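Local coordinates for protein flavodoxin (Aquifex aeolicus, PDB 2ARK) that probably serves as a low-potential electron donor to redox enzymes, carrying its electrons on a bound FMN cofactor, at residues A[90-95]-A[155-160]; A[133-138]-A[151-156]; A[121-126]-A[162-167]; A[24-29]-A[35-40]; A[9-12]-A[18-21]. All coordinates share one frame; numbering follows the deposited sequence.

Interaction 1 (A[90-95]-A[155-160]); sequences IACAFS and RRLGRR
Leu157 presses its branched end against Cys92 and Phe94, joining helix 148-168 to strand 90-97 of the parallel sheet in this flavodoxin-like fold. The short segments run almost exactly antiparallel, at 175°, with their axes 9.6 Å apart, the usual layering of a helix on a sheet in an alpha/beta sandwich.

The apolar contacts all converge on this one leucine. SG of Cys92 sits 3.6 Å from CG of Leu157 and touches both methyls as well, so the sulfur rests in the fork of the side chain. Further along the strand the CD2 methyl of Leu157 comes obliquely to the ring of Phe94, 3.9 Å from its CD1. Cys92 and Phe94 are two apart on the strand and therefore face the helix together, while Ala93 between them turns to helix 104-117 on the other layer.

Polar groups play a lesser part here. Arg155 and Arg156, just before Leu157, lead their guanidinium groups away from the strand, and Arg155 pairs with Glu27 of helix 17-30, which ties the two helices together. Within the buried layer CD2 of Leu157 also reaches the strand backbone, 3.5 Å from the carbonyl O of Ala93.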
# COMPACT_ATOMS: atom_id res chain seq x y z
N ILE A 90 -17.12 -10.32 5.85
CA ILE A 90 -15.85 -10.92 5.48
C ILE A 90 -15.68 -10.73 3.98
O ILE A 90 -16.63 -10.97 3.22
CB ILE A 90 -15.81 -12.42 5.86
CG1 ILE A 90 -15.92 -12.56 7.39
CG2 ILE A 90 -14.54 -13.09 5.35
CD1 ILE A 90 -16.20 -13.95 7.88
N ALA A 91 -14.50 -10.24 3.55
CA ALA A 91 -14.25 -9.90 2.15
C ALA A 91 -12.83 -10.21 1.70
O ALA A 91 -11.92 -10.29 2.52
CB ALA A 91 -14.57 -8.44 1.88
N CYS A 92 -12.67 -10.41 0.39
CA CYS A 92 -11.38 -10.56 -0.30
C CYS A 92 -11.50 -9.91 -1.70
O CYS A 92 -12.55 -9.36 -2.02
CB CYS A 92 -11.03 -12.03 -0.43
SG CYS A 92 -12.32 -13.01 -1.27
N ALA A 93 -10.43 -10.01 -2.50
CA ALA A 93 -10.23 -9.22 -3.71
C ALA A 93 -9.72 -10.12 -4.81
O ALA A 93 -9.10 -11.14 -4.53
CB ALA A 93 -9.19 -8.06 -3.44
N PHE A 94 -9.95 -9.75 -6.07
CA PHE A 94 -9.25 -10.42 -7.19
C PHE A 94 -9.09 -9.49 -8.39
O PHE A 94 -9.82 -8.49 -8.51
CB PHE A 94 -9.88 -11.75 -7.58
CG PHE A 94 -11.35 -11.65 -7.98
CD1 PHE A 94 -12.36 -11.65 -7.00
CD2 PHE A 94 -11.72 -11.65 -9.34
CE1 PHE A 94 -13.71 -11.60 -7.36
CE2 PHE A 94 -13.08 -11.60 -9.72
CZ PHE A 94 -14.08 -11.56 -8.73
N SER A 95 -8.13 -9.76 -9.26
CA SER A 95 -7.81 -8.79 -10.30
C SER A 95 -6.99 -9.40 -11.43
O SER A 95 -6.15 -10.31 -11.21
CB SER A 95 -7.02 -7.61 -9.70
OG SER A 95 -6.82 -6.55 -10.64
N ARG A 155 -10.81 -20.35 -8.12
CA ARG A 155 -11.60 -21.25 -7.33
C ARG A 155 -11.23 -21.23 -5.85
O ARG A 155 -12.11 -21.15 -4.99
CB ARG A 155 -11.47 -22.65 -7.89
CG ARG A 155 -12.07 -22.87 -9.26
CD ARG A 155 -12.21 -24.39 -9.53
NE ARG A 155 -12.43 -24.65 -10.95
CZ ARG A 155 -11.47 -25.00 -11.81
NH1 ARG A 155 -10.22 -25.18 -11.39
NH2 ARG A 155 -11.77 -25.18 -13.10
N ARG A 156 -9.93 -21.28 -5.55
CA ARG A 156 -9.50 -21.33 -4.15
C ARG A 156 -9.95 -20.12 -3.31
O ARG A 156 -10.33 -20.28 -2.13
CB ARG A 156 -7.98 -21.51 -4.02
CG ARG A 156 -7.53 -21.81 -2.59
CD ARG A 156 -8.16 -23.16 -2.11
NE ARG A 156 -8.02 -24.14 -3.17
CZ ARG A 156 -6.98 -24.94 -3.33
NH1 ARG A 156 -6.95 -25.77 -4.35
NH2 ARG A 156 -5.97 -24.92 -2.47
N LEU A 157 -9.89 -18.93 -3.91
CA LEU A 157 -10.39 -17.72 -3.28
C LEU A 157 -11.82 -17.87 -2.78
O LEU A 157 -12.10 -17.60 -1.62
CB LEU A 157 -10.27 -16.52 -4.21
CG LEU A 157 -10.55 -15.19 -3.46
CD1 LEU A 157 -9.39 -14.78 -2.46
CD2 LEU A 157 -10.88 -14.11 -4.43
N GLY A 158 -12.73 -18.29 -3.66
CA GLY A 158 -14.14 -18.46 -3.32
C GLY A 158 -14.35 -19.54 -2.28
O GLY A 158 -15.20 -19.39 -1.40
N ARG A 159 -13.59 -20.63 -2.42
CA ARG A 159 -13.51 -21.74 -1.46
C ARG A 159 -13.17 -21.26 -0.05
O ARG A 159 -13.86 -21.60 0.91
CB ARG A 159 -12.40 -22.71 -1.89
CG ARG A 159 -12.60 -24.18 -1.67
CD ARG A 159 -13.28 -24.61 -0.38
NE ARG A 159 -14.36 -25.52 -0.73
CZ ARG A 159 -14.44 -26.82 -0.48
NH1 ARG A 159 -13.54 -27.48 0.23
NH2 ARG A 159 -15.49 -27.46 -0.92
N ARG A 160 -12.07 -20.52 0.07
CA ARG A 160 -11.63 -20.01 1.35
C ARG A 160 -12.61 -18.98 1.91
O ARG A 160 -12.87 -18.95 3.11
CB ARG A 160 -10.19 -19.48 1.28
CG ARG A 160 -9.51 -19.23 2.65
CD ARG A 160 -9.41 -20.45 3.59
NE ARG A 160 -9.16 -21.72 2.90
CZ ARG A 160 -7.98 -22.09 2.37
NH1 ARG A 160 -6.91 -21.30 2.44
NH2 ARG A 160 -7.88 -23.27 1.76

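Interaction 2 (A[133-138]-A[151-156]); sequences FTLHYG and KEACRR
Ala153 meets Phe133 and Leu135 where the short, loosely bonded strand 133-135 lies along helix 148-168, one of the helices that cover the parallel sheet of this flavodoxin-like fold. The two short axes are 8.6 Å apart and inclined by 26°, with the small Ala153 at the point of nearest approach, opposite Leu135.

Phe133 has its CG swung roughly trans to the backbone N (chi1 -151°), which carries the ring out to the helix. It meets the alanine with its edge: CB of Ala153 lies near the ring plane, 3.7 Å from CE1 of Phe133. Leu135 takes a less common rotamer with CG tucked over the backbone (chi1 55°), and its two methyls then divide the work. CD2 of Leu135 reaches the CA and CB of Ala153, the latter at 4.1 Å, whereas CD1 of Leu135 comes to 3.4 Å from the carbonyl O of Ala153 and brushes CB of Arg156.

Arg156 shows two characters along its length. Its CB belongs to the apolar contact, but bends further out in the chain lead the guanidinium away from the strand and back along the helix to Glu152; a second partner, Asp127, takes NH2. Glu152 is shared, one carboxylate oxygen to each arginine, in a salt-bridge network on the outer face of the helix. NH1 of Arg155 meets OE2 of Glu152 nearly end-on to the C-O bond, at 3.0 Å. NH1 of Arg156 approaches OE1 of Glu152 from the anti side, at 2.8 Å.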
# COMPACT_ATOMS: atom_id res chain seq x y z
N PHE A 133 2.69 -20.72 -7.75
CA PHE A 133 1.49 -19.99 -7.99
C PHE A 133 0.60 -19.90 -6.75
O PHE A 133 0.08 -20.92 -6.26
CB PHE A 133 0.72 -20.53 -9.22
CG PHE A 133 -0.10 -19.48 -9.91
CD1 PHE A 133 -1.41 -19.23 -9.52
CD2 PHE A 133 0.47 -18.69 -10.90
CE1 PHE A 133 -2.16 -18.21 -10.11
CE2 PHE A 133 -0.28 -17.68 -11.53
CZ PHE A 133 -1.59 -17.43 -11.12
N THR A 134 0.41 -18.66 -6.26
CA THR A 134 -0.37 -18.42 -5.05
C THR A 134 -1.31 -17.21 -5.15
O THR A 134 -1.57 -16.69 -6.24
CB THR A 134 0.53 -18.41 -3.80
OG1 THR A 134 -0.28 -18.52 -2.63
CG2 THR A 134 1.44 -17.18 -3.71
N LEU A 135 -1.85 -16.77 -4.01
CA LEU A 135 -2.91 -15.77 -4.02
C LEU A 135 -2.99 -15.06 -2.67
O LEU A 135 -4.08 -14.84 -2.10
CB LEU A 135 -4.24 -16.42 -4.43
CG LEU A 135 -4.86 -17.64 -3.73
CD1 LEU A 135 -6.40 -17.50 -3.71
CD2 LEU A 135 -4.41 -18.98 -4.37
N HIS A 136 -1.81 -14.63 -2.20
CA HIS A 136 -1.65 -14.06 -0.86
C HIS A 136 -2.49 -12.83 -0.51
O HIS A 136 -2.83 -12.62 0.66
CB HIS A 136 -0.15 -13.78 -0.56
CG HIS A 136 0.67 -15.01 -0.42
ND1 HIS A 136 0.15 -16.28 -0.49
CD2 HIS A 136 2.00 -15.17 -0.19
CE1 HIS A 136 1.11 -17.17 -0.32
NE2 HIS A 136 2.24 -16.52 -0.13
N TYR A 137 -2.75 -12.00 -1.52
CA TYR A 137 -3.55 -10.76 -1.33
C TYR A 137 -4.86 -10.80 -2.11
O TYR A 137 -5.69 -9.89 -2.04
CB TYR A 137 -2.70 -9.48 -1.59
CG TYR A 137 -1.53 -9.52 -0.65
CD1 TYR A 137 -0.27 -10.00 -1.07
CD2 TYR A 137 -1.70 -9.23 0.70
CE1 TYR A 137 0.81 -10.13 -0.14
CE2 TYR A 137 -0.63 -9.37 1.65
CZ TYR A 137 0.62 -9.80 1.21
OH TYR A 137 1.67 -9.93 2.13
N GLY A 138 -5.04 -11.90 -2.83
CA GLY A 138 -6.25 -12.13 -3.60
C GLY A 138 -5.85 -12.88 -4.84
O GLY A 138 -4.66 -13.00 -5.15
N LYS A 151 -6.78 -21.00 -13.09
CA LYS A 151 -8.20 -21.32 -12.87
C LYS A 151 -8.42 -21.72 -11.41
O LYS A 151 -9.40 -21.30 -10.78
CB LYS A 151 -8.71 -22.37 -13.88
CG LYS A 151 -8.54 -21.90 -15.35
CD LYS A 151 -9.54 -22.51 -16.37
CE LYS A 151 -8.94 -23.64 -17.25
NZ LYS A 151 -9.82 -24.10 -18.43
N GLU A 152 -7.45 -22.47 -10.87
CA GLU A 152 -7.52 -23.00 -9.51
C GLU A 152 -7.34 -21.93 -8.44
O GLU A 152 -8.00 -21.99 -7.41
CB GLU A 152 -6.56 -24.19 -9.31
CG GLU A 152 -6.78 -25.03 -8.03
CD GLU A 152 -8.23 -25.45 -7.78
OE1 GLU A 152 -8.63 -25.47 -6.60
OE2 GLU A 152 -8.99 -25.76 -8.74
N ALA A 153 -6.47 -20.95 -8.69
CA ALA A 153 -6.32 -19.78 -7.80
C ALA A 153 -7.68 -19.11 -7.56
O ALA A 153 -8.00 -18.75 -6.43
CB ALA A 153 -5.33 -18.78 -8.39
N CYS A 154 -8.45 -18.97 -8.64
CA CYS A 154 -9.74 -18.29 -8.63
C CYS A 154 -10.74 -19.07 -7.84
O CYS A 154 -11.43 -18.53 -7.01
CB CYS A 154 -10.27 -18.09 -10.05
SG CYS A 154 -9.34 -16.87 -11.02
N ARG A 155 -10.81 -20.35 -8.12
CA ARG A 155 -11.60 -21.25 -7.33
C ARG A 155 -11.23 -21.23 -5.85
O ARG A 155 -12.11 -21.15 -4.99
CB ARG A 155 -11.47 -22.65 -7.89
CG ARG A 155 -12.07 -22.87 -9.26
CD ARG A 155 -12.21 -24.39 -9.53
NE ARG A 155 -12.43 -24.65 -10.95
CZ ARG A 155 -11.47 -25.00 -11.81
NH1 ARG A 155 -10.22 -25.18 -11.39
NH2 ARG A 155 -11.77 -25.18 -13.10
N ARG A 156 -9.93 -21.28 -5.55
CA ARG A 156 -9.50 -21.33 -4.15
C ARG A 156 -9.95 -20.12 -3.31
O ARG A 156 -10.33 -20.28 -2.13
CB ARG A 156 -7.98 -21.51 -4.02
CG ARG A 156 -7.53 -21.81 -2.59
CD ARG A 156 -8.16 -23.16 -2.11
NE ARG A 156 -8.02 -24.14 -3.17
CZ ARG A 156 -6.98 -24.94 -3.33
NH1 ARG A 156 -6.95 -25.77 -4.35
NH2 ARG A 156 -5.97 -24.92 -2.47

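Interaction 3 (A[121-126]-A[162-167])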
# COMPACT_ATOMS: atom_id res chain seq x y z
N LEU A 121 -13.75 -7.53 7.75
CA LEU A 121 -12.59 -8.38 8.03
C LEU A 121 -12.14 -8.90 6.66
O LEU A 121 -12.93 -9.58 5.97
CB LEU A 121 -12.98 -9.56 8.91
CG LEU A 121 -13.24 -9.58 10.43
CD1 LEU A 121 -11.93 -9.68 11.17
CD2 LEU A 121 -14.09 -8.41 10.98
N VAL A 122 -10.90 -8.57 6.26
CA VAL A 122 -10.36 -8.98 4.96
C VAL A 122 -9.18 -9.94 5.05
O VAL A 122 -8.48 -10.03 6.06
CB VAL A 122 -10.01 -7.75 4.08
CG1 VAL A 122 -11.20 -6.74 4.05
CG2 VAL A 122 -8.74 -7.06 4.59
N PHE A 123 -8.96 -10.67 3.97
CA PHE A 123 -7.96 -11.74 3.98
C PHE A 123 -7.46 -12.01 2.53
O PHE A 123 -8.12 -11.62 1.54
CB PHE A 123 -8.59 -13.02 4.59
CG PHE A 123 -9.64 -13.63 3.71
CD1 PHE A 123 -10.95 -13.15 3.73
CD2 PHE A 123 -9.32 -14.65 2.81
CE1 PHE A 123 -11.93 -13.72 2.88
CE2 PHE A 123 -10.29 -15.19 1.97
CZ PHE A 123 -11.58 -14.71 1.99
N GLY A 124 -6.31 -12.67 2.45
CA GLY A 124 -5.82 -13.32 1.23
C GLY A 124 -5.60 -14.80 1.57
O GLY A 124 -5.96 -15.24 2.68
N VAL A 125 -5.01 -15.55 0.65
CA VAL A 125 -4.89 -17.01 0.80
C VAL A 125 -3.46 -17.50 0.74
O VAL A 125 -2.72 -17.15 -0.16
CB VAL A 125 -5.77 -17.78 -0.22
CG1 VAL A 125 -5.56 -19.27 -0.11
CG2 VAL A 125 -7.23 -17.45 -0.02
N THR A 126 -3.08 -18.33 1.70
CA THR A 126 -1.72 -18.88 1.75
C THR A 126 -1.49 -20.01 0.75
O THR A 126 -0.38 -20.19 0.25
CB THR A 126 -1.41 -19.44 3.14
OG1 THR A 126 -2.51 -20.22 3.57
CG2 THR A 126 -1.16 -18.31 4.16
N ALA A 162 -15.84 -19.03 1.39
CA ALA A 162 -17.00 -19.79 1.84
C ALA A 162 -16.69 -20.51 3.15
O ALA A 162 -17.54 -20.60 4.04
CB ALA A 162 -17.42 -20.78 0.78
N GLU A 163 -15.46 -21.00 3.25
CA GLU A 163 -14.94 -21.63 4.46
C GLU A 163 -14.84 -20.66 5.64
O GLU A 163 -15.19 -21.02 6.74
CB GLU A 163 -13.60 -22.26 4.16
CG GLU A 163 -13.72 -23.54 3.32
CD GLU A 163 -12.35 -24.05 2.78
OE1 GLU A 163 -11.39 -23.24 2.72
OE2 GLU A 163 -12.26 -25.25 2.41
N TRP A 164 -14.39 -19.42 5.42
CA TRP A 164 -14.33 -18.45 6.52
C TRP A 164 -15.75 -18.05 6.96
O TRP A 164 -16.03 -17.89 8.15
CB TRP A 164 -13.54 -17.19 6.14
CG TRP A 164 -12.04 -17.33 5.97
CD1 TRP A 164 -11.27 -16.59 5.16
CD2 TRP A 164 -11.15 -18.26 6.63
NE1 TRP A 164 -9.95 -16.97 5.25
CE2 TRP A 164 -9.84 -17.99 6.15
CE3 TRP A 164 -11.32 -19.29 7.57
CZ2 TRP A 164 -8.71 -18.71 6.56
CZ3 TRP A 164 -10.19 -20.01 8.00
CH2 TRP A 164 -8.90 -19.71 7.48
N VAL A 165 -16.65 -17.88 5.98
CA VAL A 165 -18.07 -17.67 6.28
C VAL A 165 -18.64 -18.81 7.12
O VAL A 165 -19.31 -18.56 8.10
CB VAL A 165 -18.91 -17.47 5.01
CG1 VAL A 165 -20.42 -17.64 5.31
CG2 VAL A 165 -18.60 -16.11 4.37
N ALA A 166 -18.33 -20.04 6.74
CA ALA A 166 -18.80 -21.25 7.41
C ALA A 166 -18.27 -21.39 8.83
O ALA A 166 -18.98 -21.86 9.73
CB ALA A 166 -18.40 -22.47 6.60
N ILE A 167 -17.01 -21.01 9.02
CA ILE A 167 -16.34 -21.10 10.33
C ILE A 167 -16.85 -20.01 11.26
O ILE A 167 -17.35 -20.31 12.35
CB ILE A 167 -14.79 -21.03 10.19
CG1 ILE A 167 -14.28 -22.34 9.60
CG2 ILE A 167 -14.11 -20.78 11.53
CD1 ILE A 167 -12.84 -22.26 9.11
O HOH W 1 -7.07 -16.33 5.02
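The indole of Trp164 drives its pyrrole edge onto the face of Phe123 in a T-shaped (edge-to-face) stack. The planes stand at 88°, and the centroids of the phenyl and the five-membered ring are 4.4 Å apart. CD1 of Trp164 stands 3.4 Å above the phenyl plane and over its centre, so all six ring carbons of Phe123 lie at similar distances from it. NE1 of Trp164 lies toward one side of the same face, with CD2 of Phe123 as its nearest atom at 3.4 Å. A chi1 of 69° brings the ring of Phe123 under the indole, and chi2 of -83° turns its face to it.

The stack fastens the C-terminal part of helix 148-168 to strand 121-128, at the break in this strand of the flavodoxin-like parallel sheet. Leu161 packs on Phe123 from the same helix, Leu176 of helix 175-181 touches Trp164, and Leu121 of the second subunit also reaches the indole. With a leucine in place of Phe123 the flat face under the indole edge is gone, and Trp164 is likely to be less firmly fixed in its rotation.

The indole N-H goes to a water in the indole plane, which accepts from NE1 of Trp164 at 3.0 Å. That same water donates to the carbonyl O of Gly124 at 2.8 Å, linking the helix to the break in the strand beside the stack.

Interaction 4 (A[24-29]-A[35-40])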
# COMPACT_ATOMS: atom_id res chain seq x y z
N LEU A 24 -15.22 -18.31 -11.74
CA LEU A 24 -14.42 -19.34 -11.09
C LEU A 24 -14.38 -19.18 -9.58
O LEU A 24 -14.42 -20.17 -8.85
CB LEU A 24 -13.01 -19.35 -11.66
CG LEU A 24 -12.92 -19.96 -13.07
CD1 LEU A 24 -11.65 -19.51 -13.80
CD2 LEU A 24 -13.07 -21.49 -13.06
N VAL A 25 -14.32 -17.92 -9.12
CA VAL A 25 -14.45 -17.62 -7.68
C VAL A 25 -15.80 -18.15 -7.15
O VAL A 25 -15.87 -18.81 -6.10
CB VAL A 25 -14.27 -16.09 -7.38
CG1 VAL A 25 -14.55 -15.79 -5.90
CG2 VAL A 25 -12.90 -15.63 -7.76
N ALA A 26 -16.86 -17.88 -7.92
CA ALA A 26 -18.23 -18.21 -7.56
C ALA A 26 -18.43 -19.71 -7.51
O ALA A 26 -19.11 -20.23 -6.61
CB ALA A 26 -19.18 -17.59 -8.54
N GLU A 27 -17.86 -20.40 -8.51
CA GLU A 27 -17.78 -21.85 -8.51
C GLU A 27 -16.97 -22.36 -7.31
O GLU A 27 -17.35 -23.33 -6.67
CB GLU A 27 -17.16 -22.33 -9.82
CG GLU A 27 -17.02 -23.83 -9.91
CD GLU A 27 -16.03 -24.27 -10.98
OE1 GLU A 27 -15.25 -25.21 -10.72
OE2 GLU A 27 -16.03 -23.65 -12.06
N GLY A 28 -15.84 -21.71 -7.01
CA GLY A 28 -15.07 -22.00 -5.80
C GLY A 28 -15.95 -22.03 -4.54
O GLY A 28 -15.89 -22.99 -3.78
N ALA A 29 -16.77 -20.99 -4.34
CA ALA A 29 -17.61 -20.86 -3.15
C ALA A 29 -18.75 -21.87 -3.14
O ALA A 29 -19.08 -22.43 -2.09
CB ALA A 29 -18.16 -19.45 -3.03
N THR A 35 -23.33 -23.44 0.95
CA THR A 35 -23.00 -22.07 0.67
C THR A 35 -23.82 -21.63 -0.52
O THR A 35 -23.87 -22.29 -1.57
CB THR A 35 -21.51 -21.87 0.36
OG1 THR A 35 -20.72 -22.40 1.44
CG2 THR A 35 -21.18 -20.39 0.14
N GLU A 36 -24.47 -20.49 -0.34
CA GLU A 36 -25.26 -19.85 -1.38
C GLU A 36 -24.48 -18.66 -1.99
O GLU A 36 -23.89 -17.85 -1.27
CB GLU A 36 -26.54 -19.38 -0.74
CG GLU A 36 -27.53 -18.98 -1.74
CD GLU A 36 -28.81 -18.56 -1.10
OE1 GLU A 36 -28.80 -18.27 0.13
OE2 GLU A 36 -29.81 -18.50 -1.83
N VAL A 37 -24.51 -18.54 -3.32
CA VAL A 37 -23.70 -17.54 -4.03
C VAL A 37 -24.54 -16.62 -4.95
O VAL A 37 -25.42 -17.07 -5.66
CB VAL A 37 -22.52 -18.23 -4.80
CG1 VAL A 37 -21.67 -17.23 -5.61
CG2 VAL A 37 -21.65 -19.01 -3.83
N ARG A 38 -24.26 -15.32 -4.90
CA ARG A 38 -24.84 -14.39 -5.87
C ARG A 38 -23.65 -13.90 -6.68
O ARG A 38 -22.64 -13.53 -6.09
CB ARG A 38 -25.56 -13.22 -5.17
CG ARG A 38 -27.02 -13.29 -5.27
CD ARG A 38 -27.79 -13.22 -3.94
NE ARG A 38 -28.37 -11.91 -3.69
CZ ARG A 38 -29.50 -11.67 -3.02
NH1 ARG A 38 -30.22 -12.65 -2.52
NH2 ARG A 38 -29.91 -10.42 -2.88
N LEU A 39 -23.75 -13.96 -8.02
CA LEU A 39 -22.71 -13.40 -8.93
C LEU A 39 -23.27 -12.18 -9.69
O LEU A 39 -24.25 -12.30 -10.44
CB LEU A 39 -22.25 -14.48 -9.90
CG LEU A 39 -21.26 -14.19 -11.03
CD1 LEU A 39 -19.90 -13.62 -10.53
CD2 LEU A 39 -21.07 -15.44 -11.90
N LYS A 40 -22.69 -11.00 -9.46
CA LYS A 40 -23.18 -9.78 -10.15
C LYS A 40 -22.07 -8.94 -10.78
O LYS A 40 -21.03 -8.80 -10.19
CB LYS A 40 -23.98 -8.88 -9.20
CG LYS A 40 -25.01 -9.58 -8.32
CD LYS A 40 -26.42 -9.51 -8.83
CE LYS A 40 -27.35 -10.35 -7.90
NZ LYS A 40 -28.87 -10.07 -7.94
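This is an apolar helix-on-strand contact inside the first beta-alpha-beta unit of the chain, where helix 17-30 lies over strand 35-41, the strand that follows it. Two alanines one turn apart, Ala26 and Ala29, face Val37, and their small side chains let the backbones come close: the short axes are 8.5 Å apart and run at 166°.

Val37 straddles the two alanines with its two methyls. CG1 of Val37, anti to the backbone N (chi1 178°), points to Ala26 and stops 3.9 Å from its CB; CG2 of Val37 turns to Ala29, 3.6 Å from its CB. Both methyls also lie near the carbonyl O of Ala26, so the valine fits over the helix surface between the two residues. Were Val37 cut back to an alanine, a gap would probably open against the helix, leaving the methyls of Ala26 and Ala29 without their common partner.

At the ends of the contact the touch is lighter. CD2 of Leu39 reaches CB of Ala26 at 4.4 Å; Leu39 also packs on Val9 and Tyr11 of the adjoining strand and on Ala22 of the helix. Thr35 sets its CB 3.5 Å from the carbonyl O of Ala29; its hydroxyl bonds to the carbonyl O of Leu32 in the connecting loop.

Glu36 and Arg38 alternate to the other side of the strand, where Arg38 pairs with Asp49 and makes a cation-pi contact with Trp52. Helix 17-30 connects the parallel neighbouring strands 5-11 and 35-41 and packs back on the second, the beta-alpha-beta crossover from which the flavodoxin-like fold is built.

Interaction 5 (A[9-12]-A[18-21]). With PO4 (phosphate ion), chain G.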
# COMPACT_ATOMS: atom_id res chain seq x y z
N VAL A 9 -20.26 -12.49 -5.06
CA VAL A 9 -19.14 -12.24 -5.95
C VAL A 9 -19.56 -11.07 -6.83
O VAL A 9 -20.49 -11.20 -7.61
CB VAL A 9 -18.73 -13.48 -6.78
CG1 VAL A 9 -17.47 -13.19 -7.64
CG2 VAL A 9 -18.50 -14.65 -5.87
N ILE A 10 -18.90 -9.94 -6.67
CA ILE A 10 -19.27 -8.74 -7.43
C ILE A 10 -18.03 -8.31 -8.22
O ILE A 10 -16.95 -8.33 -7.67
CB ILE A 10 -19.83 -7.64 -6.46
CG1 ILE A 10 -20.36 -6.45 -7.22
CG2 ILE A 10 -18.79 -7.18 -5.38
CD1 ILE A 10 -20.45 -5.20 -6.28
N TYR A 11 -18.16 -7.99 -9.51
CA TYR A 11 -16.96 -7.70 -10.35
C TYR A 11 -17.24 -6.57 -11.35
O TYR A 11 -18.37 -6.37 -11.77
CB TYR A 11 -16.45 -8.95 -11.09
CG TYR A 11 -17.46 -9.43 -12.09
CD1 TYR A 11 -17.39 -9.04 -13.42
CD2 TYR A 11 -18.56 -10.18 -11.69
CE1 TYR A 11 -18.38 -9.41 -14.33
CE2 TYR A 11 -19.53 -10.57 -12.59
CZ TYR A 11 -19.43 -10.19 -13.90
OH TYR A 11 -20.42 -10.56 -14.78
N ASP A 12 -16.18 -5.82 -11.68
CA ASP A 12 -16.15 -5.00 -12.87
C ASP A 12 -15.24 -5.70 -13.87
O ASP A 12 -14.49 -6.62 -13.51
CB ASP A 12 -15.62 -3.61 -12.53
CG ASP A 12 -15.90 -2.59 -13.64
OD1 ASP A 12 -16.53 -2.95 -14.65
OD2 ASP A 12 -15.46 -1.43 -13.54
N THR A 18 -11.72 -10.45 -15.94
CA THR A 18 -12.17 -10.45 -14.56
C THR A 18 -13.54 -11.15 -14.39
O THR A 18 -13.76 -11.77 -13.33
CB THR A 18 -12.13 -9.03 -13.92
OG1 THR A 18 -10.85 -8.45 -14.19
CG2 THR A 18 -12.32 -9.08 -12.37
N LYS A 19 -14.41 -11.10 -15.42
CA LYS A 19 -15.65 -11.89 -15.44
C LYS A 19 -15.35 -13.39 -15.40
O LYS A 19 -15.96 -14.11 -14.64
CB LYS A 19 -16.59 -11.55 -16.63
CG LYS A 19 -18.10 -12.02 -16.42
CD LYS A 19 -18.85 -12.41 -17.68
CE LYS A 19 -20.34 -12.69 -17.44
NZ LYS A 19 -21.27 -12.31 -18.63
N LYS A 20 -14.42 -13.86 -16.22
CA LYS A 20 -14.00 -15.26 -16.18
C LYS A 20 -13.43 -15.65 -14.79
O LYS A 20 -13.79 -16.69 -14.24
CB LYS A 20 -13.04 -15.58 -17.33
CG LYS A 20 -13.75 -15.89 -18.67
CD LYS A 20 -14.39 -14.62 -19.29
CE LYS A 20 -15.77 -14.84 -20.03
NZ LYS A 20 -16.54 -13.53 -20.25
N MSE A 21 -12.58 -14.79 -14.20
CA MSE A 21 -12.16 -14.98 -12.80
C MSE A 21 -13.33 -15.06 -11.84
O MSE A 21 -13.34 -15.90 -10.97
CB MSE A 21 -11.25 -13.87 -12.32
CG MSE A 21 -9.98 -13.70 -13.12
SE MSE A 21 -8.85 -12.31 -12.34
CE MSE A 21 -8.02 -13.36 -10.83
P PO4 G . -11.01 -7.39 -17.50
O1 PO4 G . -9.52 -7.39 -17.24
O2 PO4 G . -11.40 -6.11 -18.11
O3 PO4 G . -11.39 -8.42 -18.50
O4 PO4 G . -11.79 -7.54 -16.25
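Tyr11 has its CG folded over the main chain (chi1 65°), which swings the ring toward helix 17-30, while Lys19 sends CG anti to its own N (chi1 -162°) and across the phenol end. The two side chains meet obliquely: CG of Lys19 is 3.4 Å from CE1 and 3.2 Å from OH of Tyr11, and CE of Lys19 also comes near that hydroxyl. It is thus the aliphatic part of the lysine that touches the tyrosine.

Next to this pair, Thr18 has CB 3.4 Å from the carbonyl O of Asp12, packing the helix start against the end of strand 5-11. The carboxylate of Asp12 points elsewhere, to Ser68. Thr18 also grips a phosphate ion: its backbone N donates to O4 of the phosphate at 2.9 Å and more weakly to O3. OG1 of Thr18 also points at O4, though the modelled contact is too short to be relied on. Thr15 N adds another bond.

In flavodoxins the loop between the first strand and first helix cradles the phosphate of FMN. An anion taken up by backbone N-H groups at a helix N-terminus, with a threonine hydroxyl beside it, is consistent with that site, here holding a phosphate ion that probably came from the crystallisation liquor.

In the fold
Interactions 2, 1 and 3 follow one another along helix 148-168, the first two sharing Arg155 and Arg156, whereas interactions 4 and 5 share helix 17-30, which packs on strand 35-41 in the first and strand 5-11 in the second. All five are mostly buried. Interaction 1 lies deepest, its centre about 3 Å from the centre of the chain, and is held by apolar side chains. Partly exposed residues are the arginines of interaction 2, with their ionic network, Val37 and Leu39 of apolar interaction 4, and Lys19 of interaction 5, which alone binds an anion. Interaction 3 substitutes an aromatic stack and a water near the second subunit. Phe94 packs on Thr18 and Met21, joining interactions 1 and 5.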